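Local coordinates for protein subdomain of Desmoplakin Carboxy-Terminal domain (DPCT) (Homo sapiens, PDB 1LM5) that probably helps to anchor intermediate filaments at desmosomes, as an intermediate filament-binding fragment of the desmoplakin carboxy-terminal tail built from plakin repeats, at residues S9-I14 against I175-A180; G39-E44 against A163-C168; R117-Q122 against G126-P131; N182-E187 against G191-E196. All coordinates share one frame; numbering follows the deposited sequence.

How the interactions relate
Interactions 1 and 2 lie close together, their centres about 8 Å apart, and touch through the salt bridge of Asp-179 with Lys-164 and the strand pairing of Leu-166 with Ile-175. Interaction 4 is also about 8 Å from interaction 1, centre to centre; the two share helix 177-183 and a mixed sheet in which strands 11-16 and 193-197 are neighbours. Interaction 3, about 15 Å from interaction 2 centre to centre, is reached through Glu-44 and Arg-117. Along the chain, interaction 1 spans interactions 2 and 3, while interaction 4 follows them all. Residues near the two ends of the modelled chain thus meet, consistent with plakin repeats packed into one compact unit.

Interaction 1 of 4, residues S9-I14 against I175-A180; sequences SPIAAI and ISYKDA
The buried junction where the N-terminal strand of this plakin-repeat fragment meets the first turn of helix 177-183 is built round the hydroxyl of Tyr-177. The backbone N of Ile-11 donates to Tyr-177 OH over 2.8 Å, with an N-H...O angle of 150°. The same hydroxyl lies 2.6 Å from a water that accepts from it, and this water in turn donates to Ile-11 O, 2.7 Å away. Both polar backbone groups of Ile-11 are therefore tied to one phenol, directly at the N-H and through water at the carbonyl, whose oxygen also accepts from Gln-46 NE2. The water sits in the plane of the ring at its edge. Pro-10 CA also comes to the ring edge, 3.3 Å from Tyr-177 OH.

Tyrosine suits this place because its long, flat side chain can span from helix to strand and still end in a polar group. Its CG stands anti to the backbone N (chi1 -163°), which swings the ring off the helix toward the strand. The two side chains overlap head to tail, each reaching past the other, with Ile-11 CD1 4.0 Å from Tyr-177 CE1. The helix itself starts with a capping box: Asp-179 N donates to Ser-176 OG over 3.0 Å, and Ser-176 N donates to Asp-179 OD1 over 2.9 Å in an almost straight bond. Leu-42 of helix 36-47 packs on both Ile-11 and Tyr-177, and Phe-121 meets the tyrosine ring edge-to-face.

Interaction 2 of 4, residues G39-E44 against A163-C168; sequences GQRLLE and AKILTC
Arg-41 reaches from its helix across to the backbone of Ile-165, its side chain running obliquely past those of Ile-165 and Leu-166. The chain is extended from CG to NE (chi2 168°, chi3 -178°), a shape that carries the guanidinium the full distance to the loop. There NH1 donates to Ile-165 O over 3.0 Å, with an N-H...O angle of 158°. The oxygen lies near the guanidinium plane, at its edge, and is met in its own carbonyl plane on a lone pair. Arginine fits here because it is long, with an apolar stem below its charged end: nearer the helix, its CB rests 3.6 Å from Leu-166 CD2, so one methyl packs on the root of the side chain whose end makes the polar bond. The other branch of Leu-166 turns to the next helix residue, CD1 lying 3.8 Å from Leu-42 CD2.

The carbonyl that Arg-41 grips belongs to a classic beta bulge, in which Ile-165 and Leu-166 both face Ile-175. The contact thus fastens the short hairpin of strands 166-167 and 174-175 against helix 36-47. Arg-117 of helix 112-124 touches both Arg-41 and Ile-165, while Tyr-177 and Ala-180 of helix 177-183 pack on Leu-166.

Interaction 3 of 4, residues R117-Q122 against G126-P131; sequences RFLEFQ and GGLVDP
Helix 112-124 nears its end in residues 117-122, and the chain returns through Gly-126 and Gly-127 so that Leu-128 passes 5.0 Å from Gln-122, measured CA to CA. Gly-127 N donates to Gln-122 O over 3.0 Å. Both glycines have positive phi (133° and 143°), where a side chain would jam against the preceding carbonyl, so glycine suits the turn.

Gln-122 then makes the main side-chain contact. Its chain is extended beyond CG, laying the amide across Val-129 at about a right angle, with CD 3.4 Å from Val-129 CG2. Val-129 N donates to Gln-122 OE1 over 3.0 Å, nearly straight (170°) but from well above the carbonyl plane of the amide. This links the helix to the two-stranded antiparallel hairpin 129-130/135-136 within the plectin repeat. A water 2.7 Å from Gln-122 OE1 donates to it and also to Val-129 O. The other end of the buried amide is engaged too: Gln-122 NE2 donates to the backbone oxygens of Cys-48 and Ala-86, so glutamine can serve as acceptor and donor at once. Leu-128 CD2 meets Leu-119 CD2 at 4.0 Å, and Leu-156 of helix 150-157 packs against both leucines.

Interaction 4 of 4, residues N182-E187 against G191-E196; sequences NRSMVE and GLRLLE
Strands 185-186 and 193-197 run antiparallel, with Met-185 and Leu-194 as a hydrogen-bonded pair and Val-186 and Arg-193 as a non-hydrogen-bonded one. Met-185 N donates to Leu-194 O and Leu-194 N to Met-185 O, both over 2.8 Å; toward the turn Glu-187 N reaches Leu-192 O at 2.7 Å.

On the face carrying Val-186 and Arg-193, the arginine curls across to the partner strand, toward Ser-184 and Val-186. A bend at chi3 (-61°) brings NH1 to Ser-184 OG, 3.0 Å away in a nearly straight bond (171°) that lies in the guanidinium plane. Val-186 CG2 sits over one face of the same group, 3.6 Å from Arg-193 NH2. A serine hydroxyl suits this spot because it can accept from Arg-193 and also bond to Ile-181 O in the last turn of the helix, while Arg-193 NE is held by Ser-9 OG.

Across the other face, flexible Met-185 bends at chi3, and its SD comes 3.4 Å from Glu-196 OE1, the two chains crossing at about a right angle. Glu-187 runs alongside Leu-192 in the same direction; Glu-187 OE1 is engaged by Thr-190 OG1 and Lys-22 NZ. Gly-191, at positive phi (78°), takes the turn easily and donates from N to Glu-187 O. This is a beta hairpin that comes after helix 177-183, its strand 185-186 forming one outer edge of the mixed four-stranded sheet.

Interaction 1 of 4, residues S9-I14 against I175-A180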
loop_
_atom_site.group_PDB
_atom_site.type_symbol
_atom_site.label_atom_id
_atom_site.label_comp_id
_atom_site.label_asym_id
_atom_site.label_seq_id
_atom_site.Cartn_x
_atom_site.Cartn_y
_atom_site.Cartn_z
ATOM N N SER B 9 -1.124 9.454 7.691
ATOM C CA SER B 9 -0.195 8.413 8.086
ATOM C C SER B 9 -0.499 8.036 9.526
ATOM O O SER B 9 -1.014 8.849 10.297
ATOM C CB SER B 9 1.222 8.961 8.018
ATOM O OG SER B 9 1.278 10.175 8.760
ATOM N N PRO B 10 -0.194 6.790 9.912
ATOM C CA PRO B 10 -0.465 6.405 11.294
ATOM C C PRO B 10 0.489 7.163 12.219
ATOM O O PRO B 10 1.591 7.559 11.815
ATOM C CB PRO B 10 -0.153 4.908 11.314
ATOM C CG PRO B 10 -0.335 4.476 9.894
ATOM C CD PRO B 10 0.263 5.632 9.121
ATOM N N ILE B 11 0.059 7.384 13.447
ATOM C CA ILE B 11 0.915 8.039 14.417
ATOM C C ILE B 11 2.085 7.084 14.564
ATOM O O ILE B 11 1.900 5.897 14.824
ATOM C CB ILE B 11 0.177 8.206 15.732
ATOM C CG1 ILE B 11 -0.956 9.216 15.522
ATOM C CG2 ILE B 11 1.133 8.643 16.834
ATOM C CD1 ILE B 11 -1.933 9.283 16.648
ATOM N N ALA B 12 3.294 7.602 14.393
ATOM C CA ALA B 12 4.479 6.770 14.443
ATOM C C ALA B 12 5.151 6.689 15.789
ATOM O O ALA B 12 5.657 5.638 16.173
ATOM C CB ALA B 12 5.487 7.270 13.420
ATOM N N ALA B 13 5.163 7.803 16.502
ATOM C CA ALA B 13 5.843 7.845 17.768
ATOM C C ALA B 13 5.345 8.957 18.661
ATOM O O ALA B 13 4.367 9.639 18.362
ATOM C CB ALA B 13 7.337 7.991 17.532
ATOM N N ILE B 14 6.085 9.163 19.735
ATOM C CA ILE B 14 5.730 10.125 20.749
ATOM C C ILE B 14 6.710 11.269 20.850
ATOM O O ILE B 14 7.904 11.088 20.655
ATOM C CB ILE B 14 5.696 9.407 22.096
ATOM C CG1 ILE B 14 4.669 8.278 22.031
ATOM C CG2 ILE B 14 5.412 10.388 23.215
ATOM C CD1 ILE B 14 3.257 8.772 21.888
ATOM N N ILE B 175 -9.624 10.235 23.675
ATOM C CA ILE B 175 -9.777 10.697 22.313
ATOM C C ILE B 175 -9.753 9.504 21.396
ATOM O O ILE B 175 -9.321 8.425 21.783
ATOM C CB ILE B 175 -8.622 11.622 21.904
ATOM C CG1 ILE B 175 -7.297 10.850 21.937
ATOM C CG2 ILE B 175 -8.564 12.825 22.841
ATOM C CD1 ILE B 175 -6.109 11.648 21.421
ATOM N N SER B 176 -10.228 9.706 20.180
ATOM C CA SER B 176 -10.246 8.645 19.199
ATOM C C SER B 176 -8.943 8.737 18.437
ATOM O O SER B 176 -8.159 9.679 18.618
ATOM C CB SER B 176 -11.407 8.842 18.222
ATOM O OG SER B 176 -11.155 9.939 17.361
ATOM N N TYR B 177 -8.719 7.766 17.570
ATOM C CA TYR B 177 -7.519 7.781 16.765
ATOM C C TYR B 177 -7.585 8.939 15.786
ATOM O O TYR B 177 -6.563 9.532 15.441
ATOM C CB TYR B 177 -7.371 6.476 15.998
ATOM C CG TYR B 177 -5.963 6.293 15.488
ATOM C CD1 TYR B 177 -4.942 5.925 16.358
ATOM C CD2 TYR B 177 -5.650 6.499 14.148
ATOM C CE1 TYR B 177 -3.637 5.761 15.914
ATOM C CE2 TYR B 177 -4.342 6.335 13.686
ATOM C CZ TYR B 177 -3.346 5.960 14.581
ATOM O OH TYR B 177 -2.063 5.744 14.139
ATOM N N LYS B 178 -8.791 9.236 15.317
ATOM C CA LYS B 178 -9.004 10.344 14.404
ATOM C C LYS B 178 -8.539 11.608 15.132
ATOM O O LYS B 178 -7.829 12.446 14.569
ATOM C CB LYS B 178 -10.493 10.435 14.055
ATOM C CG LYS B 178 -10.948 11.762 13.492
ATOM C CD LYS B 178 -10.539 11.963 12.057
ATOM C CE LYS B 178 -11.352 13.105 11.458
ATOM N NZ LYS B 178 -10.961 13.388 10.047
ATOM N N ASP B 179 -8.942 11.738 16.392
ATOM C CA ASP B 179 -8.539 12.887 17.198
ATOM C C ASP B 179 -7.032 12.914 17.340
ATOM O O ASP B 179 -6.417 13.968 17.266
ATOM C CB ASP B 179 -9.118 12.810 18.608
ATOM C CG ASP B 179 -10.617 12.951 18.636
ATOM O OD1 ASP B 179 -11.243 12.330 19.516
ATOM O OD2 ASP B 179 -11.162 13.687 17.790
ATOM N N ALA B 180 -6.454 11.744 17.589
ATOM C CA ALA B 180 -5.021 11.622 17.770
ATOM C C ALA B 180 -4.292 12.151 16.541
ATOM O O ALA B 180 -3.335 12.895 16.667
ATOM C CB ALA B 180 -4.649 10.171 18.026
HETATM O O HOH W 1 -0.365 4.774 15.808
#

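Interaction 2 of 4, residues G39-E44 against A163-C168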
loop_
_atom_site.group_PDB
_atom_site.type_symbol
_atom_site.label_atom_id
_atom_site.label_comp_id
_atom_site.label_asym_id
_atom_site.label_seq_id
_atom_site.Cartn_x
_atom_site.Cartn_y
_atom_site.Cartn_z
ATOM N N GLY B 39 -0.918 3.142 24.523
ATOM C CA GLY B 39 0.282 2.814 23.783
ATOM C C GLY B 39 0.051 1.567 22.955
ATOM O O GLY B 39 0.435 1.492 21.791
ATOM N N GLN B 40 -0.584 0.569 23.557
ATOM C CA GLN B 40 -0.856 -0.648 22.818
ATOM C C GLN B 40 -1.695 -0.330 21.591
ATOM O O GLN B 40 -1.458 -0.837 20.510
ATOM C CB GLN B 40 -1.628 -1.646 23.678
ATOM C CG GLN B 40 -2.015 -2.894 22.914
ATOM C CD GLN B 40 -2.791 -3.855 23.785
ATOM O OE1 GLN B 40 -2.435 -4.065 24.947
ATOM N NE2 GLN B 40 -3.841 -4.452 23.233
ATOM N N ARG B 41 -2.690 0.520 21.767
ATOM C CA ARG B 41 -3.557 0.837 20.655
ATOM C C ARG B 41 -2.851 1.628 19.594
ATOM O O ARG B 41 -3.119 1.433 18.421
ATOM C CB ARG B 41 -4.803 1.535 21.165
ATOM C CG ARG B 41 -5.656 0.515 21.866
ATOM C CD ARG B 41 -6.786 1.074 22.658
ATOM N NE ARG B 41 -7.448 -0.055 23.296
ATOM C CZ ARG B 41 -8.515 0.043 24.076
ATOM N NH1 ARG B 41 -9.056 1.230 24.326
ATOM N NH2 ARG B 41 -9.043 -1.059 24.593
ATOM N N LEU B 42 -1.929 2.502 19.984
ATOM C CA LEU B 42 -1.203 3.246 18.964
ATOM C C LEU B 42 -0.369 2.237 18.192
ATOM O O LEU B 42 -0.202 2.366 16.984
ATOM C CB LEU B 42 -0.290 4.297 19.582
ATOM C CG LEU B 42 -1.072 5.435 20.232
ATOM C CD1 LEU B 42 -0.102 6.376 20.907
ATOM C CD2 LEU B 42 -1.909 6.149 19.192
ATOM N N LEU B 43 0.153 1.238 18.904
ATOM C CA LEU B 43 0.965 0.197 18.269
ATOM C C LEU B 43 0.064 -0.689 17.411
ATOM O O LEU B 43 0.476 -1.152 16.357
ATOM C CB LEU B 43 1.671 -0.677 19.312
ATOM C CG LEU B 43 3.098 -0.414 19.812
ATOM C CD1 LEU B 43 3.787 0.634 18.967
ATOM C CD2 LEU B 43 3.068 -0.050 21.265
ATOM N N GLU B 44 -1.159 -0.938 17.865
ATOM C CA GLU B 44 -2.064 -1.762 17.065
ATOM C C GLU B 44 -2.318 -1.054 15.753
ATOM O O GLU B 44 -2.316 -1.668 14.700
ATOM C CB GLU B 44 -3.395 -1.972 17.782
ATOM C CG GLU B 44 -3.290 -2.809 19.032
ATOM C CD GLU B 44 -4.603 -2.895 19.763
ATOM O OE1 GLU B 44 -5.417 -1.957 19.626
ATOM O OE2 GLU B 44 -4.808 -3.888 20.486
ATOM N N ALA B 163 -15.158 5.706 18.793
ATOM C CA ALA B 163 -15.034 5.574 20.234
ATOM C C ALA B 163 -13.725 6.214 20.694
ATOM O O ALA B 163 -12.712 6.112 20.014
ATOM C CB ALA B 163 -15.062 4.106 20.617
ATOM N N LYS B 164 -13.751 6.878 21.842
ATOM C CA LYS B 164 -12.550 7.522 22.385
ATOM C C LYS B 164 -11.734 6.434 23.073
ATOM O O LYS B 164 -11.723 6.320 24.299
ATOM C CB LYS B 164 -12.949 8.604 23.389
ATOM C CG LYS B 164 -13.941 9.630 22.841
ATOM C CD LYS B 164 -13.386 10.361 21.618
ATOM C CE LYS B 164 -14.312 11.477 21.147
ATOM N NZ LYS B 164 -13.793 12.173 19.923
ATOM N N ILE B 165 -11.048 5.632 22.268
ATOM C CA ILE B 165 -10.272 4.510 22.775
ATOM C C ILE B 165 -8.878 4.856 23.264
ATOM O O ILE B 165 -8.157 3.987 23.749
ATOM C CB ILE B 165 -10.140 3.421 21.693
ATOM C CG1 ILE B 165 -9.355 3.973 20.502
ATOM C CG2 ILE B 165 -11.524 2.964 21.250
ATOM C CD1 ILE B 165 -9.121 2.961 19.401
ATOM N N LEU B 166 -8.488 6.117 23.139
ATOM C CA LEU B 166 -7.157 6.510 23.563
ATOM C C LEU B 166 -7.167 7.563 24.650
ATOM O O LEU B 166 -8.093 8.363 24.748
ATOM C CB LEU B 166 -6.368 7.082 22.382
ATOM C CG LEU B 166 -6.402 6.337 21.046
ATOM C CD1 LEU B 166 -5.506 7.062 20.048
ATOM C CD2 LEU B 166 -5.937 4.904 21.235
ATOM N N THR B 167 -6.133 7.546 25.475
ATOM C CA THR B 167 -5.985 8.567 26.484
ATOM C C THR B 167 -4.930 9.438 25.839
ATOM O O THR B 167 -3.805 8.991 25.630
ATOM C CB THR B 167 -5.442 8.017 27.797
ATOM O OG1 THR B 167 -6.417 7.153 28.386
ATOM C CG2 THR B 167 -5.123 9.156 28.744
ATOM N N CYS B 168 -5.311 10.656 25.475
ATOM C CA CYS B 168 -4.389 11.593 24.850
ATOM C C CYS B 168 -3.213 11.720 25.808
ATOM O O CYS B 168 -3.381 12.134 26.950
ATOM C CB CYS B 168 -5.073 12.952 24.661
ATOM S SG CYS B 168 -4.087 14.169 23.782
#

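Interaction 3 of 4, residues R117-Q122 against G126-P131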
loop_
_atom_site.group_PDB
_atom_site.type_symbol
_atom_site.label_atom_id
_atom_site.label_comp_id
_atom_site.label_asym_id
_atom_site.label_seq_id
_atom_site.Cartn_x
_atom_site.Cartn_y
_atom_site.Cartn_z
ATOM N N ARG B 117 -11.464 -1.320 16.300
ATOM C CA ARG B 117 -10.305 -0.450 16.449
ATOM C C ARG B 117 -9.460 -0.593 15.196
ATOM O O ARG B 117 -9.047 0.388 14.585
ATOM C CB ARG B 117 -9.431 -0.877 17.629
ATOM C CG ARG B 117 -9.940 -0.547 18.997
ATOM C CD ARG B 117 -8.760 -0.431 19.959
ATOM N NE ARG B 117 -7.996 -1.669 20.084
ATOM C CZ ARG B 117 -8.395 -2.731 20.778
ATOM N NH1 ARG B 117 -9.558 -2.711 21.416
ATOM N NH2 ARG B 117 -7.632 -3.813 20.839
ATOM N N PHE B 118 -9.201 -1.842 14.827
ATOM C CA PHE B 118 -8.353 -2.133 13.690
ATOM C C PHE B 118 -8.909 -1.561 12.392
ATOM O O PHE B 118 -8.188 -0.931 11.621
ATOM C CB PHE B 118 -8.154 -3.644 13.590
ATOM C CG PHE B 118 -7.590 -4.269 14.840
ATOM C CD1 PHE B 118 -7.712 -5.639 15.054
ATOM C CD2 PHE B 118 -6.920 -3.498 15.795
ATOM C CE1 PHE B 118 -7.175 -6.237 16.192
ATOM C CE2 PHE B 118 -6.382 -4.084 16.938
ATOM C CZ PHE B 118 -6.514 -5.470 17.134
ATOM N N LEU B 119 -10.192 -1.780 12.152
ATOM C CA LEU B 119 -10.813 -1.244 10.951
ATOM C C LEU B 119 -10.679 0.271 10.905
ATOM O O LEU B 119 -10.390 0.856 9.858
ATOM C CB LEU B 119 -12.290 -1.628 10.909
ATOM C CG LEU B 119 -12.539 -3.127 10.820
ATOM C CD1 LEU B 119 -14.042 -3.406 10.945
ATOM C CD2 LEU B 119 -12.012 -3.638 9.503
ATOM N N GLU B 120 -10.879 0.910 12.045
ATOM C CA GLU B 120 -10.777 2.358 12.101
ATOM C C GLU B 120 -9.357 2.835 11.869
ATOM O O GLU B 120 -9.129 3.797 11.145
ATOM C CB GLU B 120 -11.289 2.855 13.438
ATOM C CG GLU B 120 -12.764 2.524 13.620
ATOM C CD GLU B 120 -13.246 2.803 15.009
ATOM O OE1 GLU B 120 -12.395 2.955 15.914
ATOM O OE2 GLU B 120 -14.478 2.847 15.199
ATOM N N PHE B 121 -8.410 2.153 12.496
ATOM C CA PHE B 121 -7.013 2.497 12.333
ATOM C C PHE B 121 -6.677 2.457 10.849
ATOM O O PHE B 121 -6.046 3.364 10.323
ATOM C CB PHE B 121 -6.125 1.487 13.052
ATOM C CG PHE B 121 -6.207 1.549 14.548
ATOM C CD1 PHE B 121 -5.930 0.414 15.306
ATOM C CD2 PHE B 121 -6.516 2.738 15.200
ATOM C CE1 PHE B 121 -5.955 0.464 16.701
ATOM C CE2 PHE B 121 -6.548 2.805 16.596
ATOM C CZ PHE B 121 -6.265 1.664 17.349
ATOM N N GLN B 122 -7.092 1.384 10.179
ATOM C CA GLN B 122 -6.802 1.249 8.759
ATOM C C GLN B 122 -7.525 2.327 7.975
ATOM O O GLN B 122 -6.924 3.044 7.177
ATOM C CB GLN B 122 -7.220 -0.139 8.258
ATOM C CG GLN B 122 -6.450 -1.278 8.915
ATOM C CD GLN B 122 -6.952 -2.652 8.501
ATOM O OE1 GLN B 122 -8.008 -2.784 7.879
ATOM N NE2 GLN B 122 -6.199 -3.687 8.866
ATOM N N GLY B 126 -5.805 5.558 5.312
ATOM C CA GLY B 126 -5.752 5.248 3.897
ATOM C C GLY B 126 -6.821 4.314 3.381
ATOM O O GLY B 126 -7.207 4.405 2.220
ATOM N N GLY B 127 -7.301 3.413 4.230
ATOM C CA GLY B 127 -8.325 2.494 3.785
ATOM C C GLY B 127 -8.128 1.130 4.390
ATOM O O GLY B 127 -7.032 0.786 4.828
ATOM N N LEU B 128 -9.194 0.343 4.402
ATOM C CA LEU B 128 -9.136 -0.987 4.961
ATOM C C LEU B 128 -8.130 -1.833 4.220
ATOM O O LEU B 128 -7.905 -1.648 3.022
ATOM C CB LEU B 128 -10.499 -1.660 4.893
ATOM C CG LEU B 128 -11.614 -0.948 5.652
ATOM C CD1 LEU B 128 -12.829 -1.858 5.690
ATOM C CD2 LEU B 128 -11.143 -0.617 7.064
ATOM N N VAL B 129 -7.536 -2.766 4.952
ATOM C CA VAL B 129 -6.545 -3.661 4.392
ATOM C C VAL B 129 -7.178 -4.944 3.885
ATOM O O VAL B 129 -8.010 -5.545 4.560
ATOM C CB VAL B 129 -5.497 -4.046 5.449
ATOM C CG1 VAL B 129 -4.546 -5.099 4.894
ATOM C CG2 VAL B 129 -4.730 -2.809 5.886
ATOM N N ASP B 130 -6.798 -5.343 2.679
ATOM C CA ASP B 130 -7.269 -6.607 2.141
ATOM C C ASP B 130 -6.103 -7.567 2.391
ATOM O O ASP B 130 -5.072 -7.478 1.737
ATOM C CB ASP B 130 -7.538 -6.506 0.645
ATOM C CG ASP B 130 -7.913 -7.841 0.051
ATOM O OD1 ASP B 130 -7.919 -8.843 0.803
ATOM O OD2 ASP B 130 -8.203 -7.888 -1.156
ATOM N N PRO B 131 -6.246 -8.481 3.363
ATOM C CA PRO B 131 -5.202 -9.455 3.706
ATOM C C PRO B 131 -4.768 -10.282 2.498
ATOM O O PRO B 131 -3.634 -10.751 2.435
ATOM C CB PRO B 131 -5.870 -10.327 4.770
ATOM C CG PRO B 131 -6.920 -9.435 5.345
ATOM C CD PRO B 131 -7.467 -8.736 4.144
HETATM O O HOH W 2 -9.293 -4.854 6.738
#

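Interaction 4 of 4, residues N182-E187 against G191-E196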
loop_
_atom_site.group_PDB
_atom_site.type_symbol
_atom_site.label_atom_id
_atom_site.label_comp_id
_atom_site.label_asym_id
_atom_site.label_seq_id
_atom_site.Cartn_x
_atom_site.Cartn_y
_atom_site.Cartn_z
ATOM N N ASN B 182 -5.407 14.270 14.396
ATOM C CA ASN B 182 -5.612 15.707 14.310
ATOM C C ASN B 182 -4.801 16.487 15.337
ATOM O O ASN B 182 -4.498 17.658 15.133
ATOM C CB ASN B 182 -7.098 16.031 14.439
ATOM C CG ASN B 182 -7.844 15.797 13.147
ATOM O OD1 ASN B 182 -7.517 16.395 12.119
ATOM N ND2 ASN B 182 -8.841 14.918 13.184
ATOM N N ARG B 183 -4.444 15.829 16.437
ATOM C CA ARG B 183 -3.661 16.461 17.499
ATOM C C ARG B 183 -2.186 16.122 17.376
ATOM O O ARG B 183 -1.372 16.545 18.192
ATOM C CB ARG B 183 -4.181 16.001 18.861
ATOM C CG ARG B 183 -5.538 16.575 19.189
ATOM C CD ARG B 183 -6.256 15.823 20.289
ATOM N NE ARG B 183 -7.573 16.410 20.509
ATOM C CZ ARG B 183 -7.771 17.622 21.023
ATOM N NH1 ARG B 183 -6.735 18.371 21.381
ATOM N NH2 ARG B 183 -9.001 18.095 21.149
ATOM N N SER B 184 -1.843 15.353 16.351
ATOM C CA SER B 184 -0.463 14.953 16.130
ATOM C C SER B 184 0.282 16.015 15.339
ATOM O O SER B 184 -0.319 16.869 14.691
ATOM C CB SER B 184 -0.411 13.633 15.359
ATOM O OG SER B 184 -0.953 13.806 14.056
ATOM N N MET B 185 1.601 15.952 15.402
ATOM C CA MET B 185 2.440 16.895 14.683
ATOM C C MET B 185 3.325 16.075 13.768
ATOM O O MET B 185 3.704 14.953 14.107
ATOM C CB MET B 185 3.285 17.697 15.673
ATOM C CG MET B 185 3.975 16.833 16.703
ATOM S SD MET B 185 4.804 17.776 17.993
ATOM C CE MET B 185 6.549 17.436 17.619
ATOM N N VAL B 186 3.638 16.617 12.597
ATOM C CA VAL B 186 4.499 15.902 11.673
ATOM C C VAL B 186 5.921 16.348 11.952
ATOM O O VAL B 186 6.218 17.541 11.954
ATOM C CB VAL B 186 4.122 16.205 10.220
ATOM C CG1 VAL B 186 5.082 15.502 9.265
ATOM C CG2 VAL B 186 2.703 15.743 9.971
ATOM N N GLU B 187 6.796 15.389 12.220
ATOM C CA GLU B 187 8.184 15.704 12.498
ATOM C C GLU B 187 8.783 16.248 11.204
ATOM O O GLU B 187 8.675 15.629 10.154
ATOM C CB GLU B 187 8.912 14.446 12.967
ATOM C CG GLU B 187 10.313 14.689 13.481
ATOM C CD GLU B 187 10.911 13.432 14.060
ATOM O OE1 GLU B 187 10.771 12.373 13.416
ATOM O OE2 GLU B 187 11.513 13.505 15.149
ATOM N N GLY B 191 8.972 13.275 8.448
ATOM C CA GLY B 191 7.605 13.187 7.982
ATOM C C GLY B 191 6.822 12.283 8.921
ATOM O O GLY B 191 5.641 12.026 8.703
ATOM N N LEU B 192 7.485 11.802 9.969
ATOM C CA LEU B 192 6.854 10.920 10.947
ATOM C C LEU B 192 5.862 11.656 11.829
ATOM O O LEU B 192 6.141 12.745 12.335
ATOM C CB LEU B 192 7.915 10.261 11.827
ATOM C CG LEU B 192 8.777 9.205 11.146
ATOM C CD1 LEU B 192 9.870 8.734 12.101
ATOM C CD2 LEU B 192 7.891 8.037 10.725
ATOM N N ARG B 193 4.704 11.038 12.028
ATOM C CA ARG B 193 3.661 11.643 12.831
ATOM C C ARG B 193 3.854 11.311 14.293
ATOM O O ARG B 193 3.928 10.143 14.672
ATOM C CB ARG B 193 2.305 11.157 12.350
ATOM C CG ARG B 193 1.134 11.879 12.940
ATOM C CD ARG B 193 -0.116 11.522 12.135
ATOM N NE ARG B 193 0.034 11.938 10.746
ATOM C CZ ARG B 193 -0.117 13.188 10.318
ATOM N NH1 ARG B 193 -0.434 14.157 11.164
ATOM N NH2 ARG B 193 0.077 13.470 9.040
ATOM N N LEU B 194 3.931 12.356 15.110
ATOM C CA LEU B 194 4.149 12.201 16.539
ATOM C C LEU B 194 2.992 12.743 17.349
ATOM O O LEU B 194 2.329 13.695 16.943
ATOM C CB LEU B 194 5.406 12.956 16.979
ATOM C CG LEU B 194 6.686 12.815 16.158
ATOM C CD1 LEU B 194 7.838 13.484 16.908
ATOM C CD2 LEU B 194 6.982 11.348 15.917
ATOM N N LEU B 195 2.772 12.127 18.501
ATOM C CA LEU B 195 1.737 12.555 19.423
ATOM C C LEU B 195 2.484 13.059 20.646
ATOM O O LEU B 195 3.337 12.348 21.182
ATOM C CB LEU B 195 0.872 11.377 19.844
ATOM C CG LEU B 195 -0.622 11.406 19.573
ATOM C CD1 LEU B 195 -1.283 10.305 20.392
ATOM C CD2 LEU B 195 -1.192 12.772 19.902
ATOM N N GLU B 196 2.186 14.275 21.088
ATOM C CA GLU B 196 2.853 14.803 22.266
ATOM C C GLU B 196 2.385 14.082 23.529
ATOM O O GLU B 196 1.237 13.652 23.622
ATOM C CB GLU B 196 2.589 16.298 22.405
ATOM C CG GLU B 196 3.261 17.119 21.337
ATOM C CD GLU B 196 3.039 18.610 21.525
ATOM O OE1 GLU B 196 3.534 19.383 20.679
ATOM O OE2 GLU B 196 2.375 19.005 22.508
HETATM O O HOH W 3 0.779 15.891 19.509
#